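Long-range contact in acinetobacter secreted protease CpaA (Acinetobacter nosocomialis M2, PDB 6O38), which is a secreted zinc metalloprotease that pairs with the chaperone CpaB and probably cleaves host glycoproteins after export by type II secretion: residues K427-R441 with Y460-W474. Numbering follows the deposited sequence.
Sequences KIPAATLKEAISTGR and YQGNEPGDGGCGWAW. With SO4 (sulfate ion), chain N.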
# COMPACT_ATOMS: atom_id res chain seq x y z
N LYS A 427 -8.50 -21.61 -26.22
CA LYS A 427 -9.62 -21.98 -25.37
C LYS A 427 -9.44 -23.42 -24.90
O LYS A 427 -9.45 -24.35 -25.72
CB LYS A 427 -10.95 -21.82 -26.12
CG LYS A 427 -12.12 -22.55 -25.49
CD LYS A 427 -12.84 -21.70 -24.45
CE LYS A 427 -14.09 -22.40 -23.94
NZ LYS A 427 -13.78 -23.41 -22.89
N ILE A 428 -9.26 -23.60 -23.60
CA ILE A 428 -9.18 -24.96 -23.05
C ILE A 428 -10.56 -25.60 -23.12
O ILE A 428 -11.54 -25.00 -22.66
CB ILE A 428 -8.66 -24.92 -21.61
CG1 ILE A 428 -7.29 -24.24 -21.56
CG2 ILE A 428 -8.59 -26.32 -21.03
CD1 ILE A 428 -6.65 -24.26 -20.18
N PRO A 429 -10.69 -26.81 -23.67
CA PRO A 429 -12.03 -27.42 -23.79
C PRO A 429 -12.59 -27.80 -22.43
O PRO A 429 -12.17 -28.80 -21.83
CB PRO A 429 -11.78 -28.65 -24.66
CG PRO A 429 -10.46 -28.41 -25.33
CD PRO A 429 -9.66 -27.60 -24.36
N ALA A 430 -13.56 -27.03 -21.95
CA ALA A 430 -14.15 -27.23 -20.64
C ALA A 430 -15.37 -26.32 -20.51
O ALA A 430 -15.34 -25.17 -20.94
CB ALA A 430 -13.16 -26.92 -19.51
N ALA A 431 -16.44 -26.86 -19.92
CA ALA A 431 -17.63 -26.06 -19.66
C ALA A 431 -17.46 -25.13 -18.47
O ALA A 431 -18.18 -24.13 -18.37
CB ALA A 431 -18.84 -26.97 -19.44
N THR A 432 -16.54 -25.44 -17.55
CA THR A 432 -16.33 -24.65 -16.35
C THR A 432 -14.84 -24.41 -16.13
O THR A 432 -13.98 -25.10 -16.68
CB THR A 432 -16.90 -25.35 -15.10
OG1 THR A 432 -16.20 -26.58 -14.87
CG2 THR A 432 -18.39 -25.64 -15.27
N LEU A 433 -14.54 -23.39 -15.31
CA LEU A 433 -13.16 -23.10 -14.96
C LEU A 433 -12.57 -24.23 -14.12
O LEU A 433 -11.39 -24.55 -14.23
CB LEU A 433 -13.07 -21.77 -14.23
CG LEU A 433 -11.70 -21.08 -14.22
CD1 LEU A 433 -11.20 -20.81 -15.64
CD2 LEU A 433 -11.74 -19.79 -13.41
N LYS A 434 -13.41 -24.84 -13.27
CA LYS A 434 -13.00 -25.99 -12.47
C LYS A 434 -12.58 -27.14 -13.36
O LYS A 434 -11.60 -27.84 -13.08
CB LYS A 434 -14.18 -26.44 -11.62
CG LYS A 434 -13.94 -27.64 -10.72
CD LYS A 434 -15.23 -28.00 -9.99
CE LYS A 434 -15.06 -29.21 -9.10
NZ LYS A 434 -16.33 -29.50 -8.37
N GLU A 435 -13.31 -27.37 -14.45
CA GLU A 435 -12.94 -28.39 -15.42
C GLU A 435 -11.68 -28.00 -16.19
O GLU A 435 -10.87 -28.87 -16.54
CB GLU A 435 -14.11 -28.65 -16.37
CG GLU A 435 -14.06 -29.99 -17.08
CD GLU A 435 -15.34 -30.28 -17.84
OE1 GLU A 435 -16.12 -29.33 -18.07
OE2 GLU A 435 -15.58 -31.45 -18.20
N ALA A 436 -11.50 -26.70 -16.46
CA ALA A 436 -10.36 -26.27 -17.27
C ALA A 436 -9.03 -26.51 -16.56
O ALA A 436 -8.03 -26.83 -17.20
CB ALA A 436 -10.51 -24.80 -17.64
N ILE A 437 -9.01 -26.35 -15.23
CA ILE A 437 -7.76 -26.54 -14.50
C ILE A 437 -7.33 -28.01 -14.54
O ILE A 437 -6.14 -28.31 -14.40
CB ILE A 437 -7.91 -26.03 -13.05
CG1 ILE A 437 -6.56 -25.58 -12.50
CG2 ILE A 437 -8.54 -27.08 -12.15
CD1 ILE A 437 -5.99 -24.38 -13.21
N SER A 438 -8.28 -28.93 -14.72
CA SER A 438 -7.95 -30.34 -14.81
C SER A 438 -7.43 -30.70 -16.19
O SER A 438 -6.29 -31.17 -16.34
CB SER A 438 -9.18 -31.19 -14.46
OG SER A 438 -9.27 -31.40 -13.06
N THR A 439 -8.24 -30.48 -17.23
CA THR A 439 -7.87 -30.88 -18.58
C THR A 439 -6.71 -30.06 -19.14
O THR A 439 -6.03 -30.52 -20.05
CB THR A 439 -9.08 -30.77 -19.51
OG1 THR A 439 -9.34 -29.39 -19.80
CG2 THR A 439 -10.30 -31.40 -18.87
N GLY A 440 -6.49 -28.85 -18.61
CA GLY A 440 -5.35 -28.05 -19.05
C GLY A 440 -4.01 -28.70 -18.78
O GLY A 440 -3.02 -28.34 -19.43
N ARG A 441 -3.95 -29.64 -17.84
CA ARG A 441 -2.70 -30.32 -17.54
C ARG A 441 -2.31 -31.30 -18.64
O ARG A 441 -1.12 -31.60 -18.81
CB ARG A 441 -2.81 -31.06 -16.20
CG ARG A 441 -3.29 -30.18 -15.06
CD ARG A 441 -3.59 -31.01 -13.82
NE ARG A 441 -4.58 -32.05 -14.10
CZ ARG A 441 -5.08 -32.87 -13.17
NH1 ARG A 441 -4.67 -32.77 -11.91
NH2 ARG A 441 -5.97 -33.78 -13.51
N TYR A 460 -3.96 -19.61 -16.84
CA TYR A 460 -5.04 -19.52 -17.82
C TYR A 460 -6.02 -18.43 -17.42
O TYR A 460 -6.45 -18.37 -16.27
CB TYR A 460 -5.77 -20.87 -17.95
CG TYR A 460 -6.95 -20.85 -18.89
CD1 TYR A 460 -6.77 -20.67 -20.26
CD2 TYR A 460 -8.24 -21.01 -18.42
CE1 TYR A 460 -7.84 -20.66 -21.12
CE2 TYR A 460 -9.32 -21.00 -19.28
CZ TYR A 460 -9.12 -20.83 -20.63
OH TYR A 460 -10.19 -20.81 -21.49
N GLN A 461 -6.36 -17.57 -18.38
CA GLN A 461 -7.35 -16.51 -18.20
C GLN A 461 -8.52 -16.79 -19.13
O GLN A 461 -8.39 -16.65 -20.35
CB GLN A 461 -6.73 -15.14 -18.48
CG GLN A 461 -7.72 -13.99 -18.54
CD GLN A 461 -7.04 -12.65 -18.68
OE1 GLN A 461 -6.77 -11.97 -17.69
NE2 GLN A 461 -6.76 -12.25 -19.92
N GLY A 462 -9.65 -17.20 -18.56
CA GLY A 462 -10.79 -17.64 -19.34
C GLY A 462 -12.06 -16.89 -18.96
O GLY A 462 -12.06 -16.03 -18.08
N ASN A 463 -13.14 -17.24 -19.66
CA ASN A 463 -14.45 -16.65 -19.44
C ASN A 463 -15.49 -17.69 -19.05
O ASN A 463 -16.68 -17.37 -18.98
CB ASN A 463 -14.90 -15.87 -20.68
CG ASN A 463 -16.05 -14.92 -20.39
OD1 ASN A 463 -16.08 -14.26 -19.35
ND2 ASN A 463 -17.00 -14.85 -21.32
N GLU A 464 -15.08 -18.93 -18.80
CA GLU A 464 -16.01 -19.96 -18.38
C GLU A 464 -16.48 -19.69 -16.95
O GLU A 464 -15.75 -19.13 -16.14
CB GLU A 464 -15.36 -21.34 -18.46
CG GLU A 464 -14.78 -21.70 -19.83
CD GLU A 464 -13.43 -21.06 -20.09
OE1 GLU A 464 -12.79 -20.59 -19.12
OE2 GLU A 464 -12.99 -21.03 -21.26
N PRO A 465 -17.71 -20.09 -16.62
CA PRO A 465 -18.18 -19.92 -15.24
C PRO A 465 -17.52 -20.93 -14.30
O PRO A 465 -17.42 -22.12 -14.62
CB PRO A 465 -19.69 -20.16 -15.34
CG PRO A 465 -19.84 -21.04 -16.54
CD PRO A 465 -18.77 -20.61 -17.50
N GLY A 466 -17.07 -20.44 -13.15
CA GLY A 466 -16.53 -21.31 -12.12
C GLY A 466 -17.61 -22.02 -11.32
O GLY A 466 -18.75 -21.57 -11.22
N ASP A 467 -17.23 -23.16 -10.74
CA ASP A 467 -18.12 -23.95 -9.89
C ASP A 467 -17.94 -23.53 -8.43
O ASP A 467 -17.35 -24.24 -7.60
CB ASP A 467 -17.84 -25.44 -10.06
CG ASP A 467 -18.19 -25.95 -11.44
OD1 ASP A 467 -19.09 -25.36 -12.09
OD2 ASP A 467 -17.57 -26.94 -11.87
N GLY A 468 -18.47 -22.35 -8.11
CA GLY A 468 -18.42 -21.84 -6.76
C GLY A 468 -17.33 -20.84 -6.48
O GLY A 468 -17.03 -20.60 -5.30
N GLY A 469 -16.73 -20.25 -7.51
CA GLY A 469 -15.64 -19.31 -7.33
C GLY A 469 -14.97 -18.99 -8.65
O GLY A 469 -15.09 -19.75 -9.61
N CYS A 470 -14.27 -17.86 -8.71
CA CYS A 470 -13.67 -17.39 -9.95
C CYS A 470 -12.19 -17.73 -10.09
O CYS A 470 -11.57 -17.30 -11.07
CB CYS A 470 -13.89 -15.88 -10.09
SG CYS A 470 -13.18 -14.79 -8.83
N GLY A 471 -11.60 -18.47 -9.16
CA GLY A 471 -10.21 -18.86 -9.28
C GLY A 471 -10.01 -20.32 -8.91
O GLY A 471 -10.73 -20.87 -8.08
N TRP A 472 -9.02 -20.94 -9.55
CA TRP A 472 -8.70 -22.33 -9.28
C TRP A 472 -7.20 -22.55 -9.45
O TRP A 472 -6.59 -21.99 -10.36
CB TRP A 472 -9.47 -23.28 -10.20
CG TRP A 472 -10.95 -23.26 -9.98
CD1 TRP A 472 -11.89 -22.59 -10.72
CD2 TRP A 472 -11.67 -23.92 -8.93
NE1 TRP A 472 -13.14 -22.80 -10.20
CE2 TRP A 472 -13.04 -23.62 -9.10
CE3 TRP A 472 -11.29 -24.75 -7.87
CZ2 TRP A 472 -14.02 -24.11 -8.25
CZ3 TRP A 472 -12.27 -25.24 -7.02
CH2 TRP A 472 -13.62 -24.92 -7.22
N ALA A 473 -6.63 -23.38 -8.57
CA ALA A 473 -5.22 -23.73 -8.63
C ALA A 473 -4.92 -24.91 -7.72
O ALA A 473 -5.37 -24.94 -6.57
CB ALA A 473 -4.34 -22.54 -8.24
N TRP A 474 -4.17 -25.89 -8.22
CA TRP A 474 -3.77 -27.03 -7.40
C TRP A 474 -2.80 -26.59 -6.31
O TRP A 474 -1.88 -25.80 -6.55
CB TRP A 474 -3.13 -28.11 -8.28
CG TRP A 474 -4.01 -28.58 -9.38
CD1 TRP A 474 -3.95 -28.21 -10.70
CD2 TRP A 474 -5.09 -29.53 -9.28
NE1 TRP A 474 -4.93 -28.86 -11.42
CE2 TRP A 474 -5.64 -29.68 -10.57
CE3 TRP A 474 -5.63 -30.26 -8.22
CZ2 TRP A 474 -6.71 -30.53 -10.83
CZ3 TRP A 474 -6.70 -31.11 -8.48
CH2 TRP A 474 -7.23 -31.23 -9.78
S SO4 N . -7.09 -35.49 -10.47
O1 SO4 N . -7.10 -36.84 -11.00
O2 SO4 N . -5.72 -34.98 -10.45
O3 SO4 N . -7.92 -34.63 -11.31
O4 SO4 N . -7.63 -35.50 -9.11
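Glu464 and Lys427 meet from opposite directions in a salt bridge, NZ to OE2 3.0 Å. OE2 takes the Tyr460 hydroxyl on its syn side and NZ on the anti side, tilted out of the carboxylate plane toward the same face; Ile428 O and Ala430 O also accept from NZ. Over one face of the Tyr460 ring lies Ile428 CD1, a CH-pi contact 3.7 Å from the centroid and 17° off the normal; Leu433 CD1 comes at the edge. Together, chi1 (-160°) and chi2 of Leu433 turn its branches between Tyr460 and Trp472, CB 3.8 Å from Trp472 CD1. Lys434 CB covers a Trp472 face, 4.2 Å from the five-membered ring centroid. Trp474 NE1 donates near its ring plane to Ile437 O (3.3 Å), from above the carbonyl plane; Arg441 NH1 lies over one indole face while hydrogen-bonding Asn481 OD1 and a sulfate probably left from crystallisation. Thr432 OG1 accepts from Glu435 N, capping helix 433-439, whose axis passes 8.3 Å from that of strand 471-473, at 24°, packing it on this strand of the reprolysin-like metallopeptidase. Strand 483-487 pairs with 457-462 and 471-473, Ala473 touches zinc-bearing helix 496-504, and His175 of the CpaB chain meets the Trp474 ring.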